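Local coordinates for CRISPR-associated protein, Cse1 family (Acidimicrobium ferrooxidans, PDB 4H3T) that probably serves as the large Cse1 subunit of a type I-E CRISPR Cascade complex, which takes part in defence against invading DNA, at residues Thr213-Leu216 with Asn217-Pro220. The protein carries 1 engineered substitution. Numbering follows the deposited sequence.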
loop_
_atom_site.group_PDB
_atom_site.type_symbol
_atom_site.label_atom_id
_atom_site.label_comp_id
_atom_site.label_asym_id
_atom_site.label_seq_id
_atom_site.Cartn_x
_atom_site.Cartn_y
_atom_site.Cartn_z
ATOM N N THR A 213 1.640 -16.250 0.798
ATOM C CA THR A 213 1.517 -14.838 1.184
ATOM C C THR A 213 1.408 -14.684 2.683
ATOM O O THR A 213 2.068 -13.838 3.268
ATOM C CB THR A 213 0.279 -14.216 0.513
ATOM O OG1 THR A 213 0.489 -14.270 -0.897
ATOM C CG2 THR A 213 -0.026 -12.793 0.987
ATOM N N LEU A 214 0.564 -15.485 3.309
ATOM C CA LEU A 214 0.419 -15.403 4.760
ATOM C C LEU A 214 1.726 -15.764 5.467
ATOM O O LEU A 214 2.173 -14.993 6.306
ATOM C CB LEU A 214 -0.693 -16.300 5.242
ATOM C CG LEU A 214 -2.114 -15.873 4.840
ATOM C CD1 LEU A 214 -3.106 -16.969 5.290
ATOM C CD2 LEU A 214 -2.514 -14.497 5.407
ATOM N N LEU A 215 2.397 -16.789 5.027
ATOM C CA LEU A 215 3.691 -17.170 5.624
ATOM C C LEU A 215 4.817 -16.149 5.358
ATOM O O LEU A 215 5.611 -15.898 6.279
ATOM C CB LEU A 215 4.098 -18.548 5.165
ATOM C CG LEU A 215 3.152 -19.697 5.676
ATOM C CD1 LEU A 215 3.606 -21.014 5.168
ATOM C CD2 LEU A 215 3.105 -19.765 7.193
ATOM N N LEU A 216 4.879 -15.532 4.175
ATOM C CA LEU A 216 5.863 -14.456 3.888
ATOM C C LEU A 216 5.671 -13.280 4.821
ATOM O O LEU A 216 6.635 -12.541 5.039
ATOM C CB LEU A 216 5.747 -13.979 2.427
ATOM C CG LEU A 216 6.167 -15.086 1.416
ATOM C CD1 LEU A 216 5.730 -14.743 -0.026
ATOM C CD2 LEU A 216 7.661 -15.305 1.454
ATOM N N ASN A 217 4.424 -13.064 5.331
ATOM C CA ASN A 217 4.087 -11.945 6.208
ATOM C C ASN A 217 4.087 -12.303 7.698
ATOM O O ASN A 217 4.007 -11.376 8.539
ATOM C CB ASN A 217 2.722 -11.360 5.824
ATOM C CG ASN A 217 2.791 -10.510 4.617
ATOM O OD1 ASN A 217 3.117 -9.361 4.740
ATOM N ND2 ASN A 217 2.586 -11.066 3.431
ATOM N N LEU A 218 4.141 -13.596 8.022
ATOM C CA LEU A 218 4.136 -14.071 9.399
ATOM C C LEU A 218 5.547 -14.092 9.915
ATOM O O LEU A 218 6.113 -15.117 10.211
ATOM C CB LEU A 218 3.448 -15.414 9.545
ATOM C CG LEU A 218 1.920 -15.357 9.412
ATOM C CD1 LEU A 218 1.405 -16.769 9.119
ATOM C CD2 LEU A 218 1.285 -14.731 10.617
ATOM N N VAL A 219 6.060 -12.893 10.157
ATOM C CA VAL A 219 7.384 -12.740 10.693
ATOM C C VAL A 219 7.423 -13.418 12.110
ATOM O O VAL A 219 6.589 -13.065 12.995
ATOM C CB VAL A 219 7.795 -11.243 10.793
ATOM C CG1 VAL A 219 9.228 -11.118 11.304
ATOM C CG2 VAL A 219 7.606 -10.495 9.462
ATOM N N PRO A 220 8.390 -14.303 12.372
ATOM C CA PRO A 220 8.439 -14.920 13.698
ATOM C C PRO A 220 8.708 -13.891 14.807
ATOM O O PRO A 220 9.421 -12.900 14.580
ATOM C CB PRO A 220 9.559 -15.949 13.556
ATOM C CG PRO A 220 9.477 -16.365 12.152
ATOM C CD PRO A 220 9.299 -15.006 11.460
#
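The side-chain amide of N217 folds back along the last turn of helix 210-217 and donates from ND2 to T213 O, a nearly straight bond of 2.8 Å (172°). T213 O lies almost in the plane of the amide, whereas ND2 stands 30° off the plane of that carbonyl. CG of N217 sits beside its own backbone N (chi1 -77°), so that the amide runs beside the T213 side chain, CG2 4.0 Å from ND2. T213 O also accepts a weak, bent bond from N217 N, and a second weak one joins N217 N to L214 O.

L218 is equally tight, its CG pressed to 3.1 Å from L214 O. Its methyl contact with L215 is looser, CD1 to CD2 3.9 Å. Slackest are V219 and P220, whose side chains leave 213-216 for F348 of helix 344-350; neither side is open to solvent, and L214 and L218 also pack on helix 52-68.

L218 centres an inverse gamma turn, with a weak bond from V219 N to N217 O. Both ends of the N217 amide are hydrogen-bonded, ND2 also to P205 O and OD1 to H300 NE2. A leucine here would probably cost T213 O its straight bond and leave H300 and P205 O without these partners. Side chain and backbone of N217 thus appear to satisfy a buried helix-end carbonyl together.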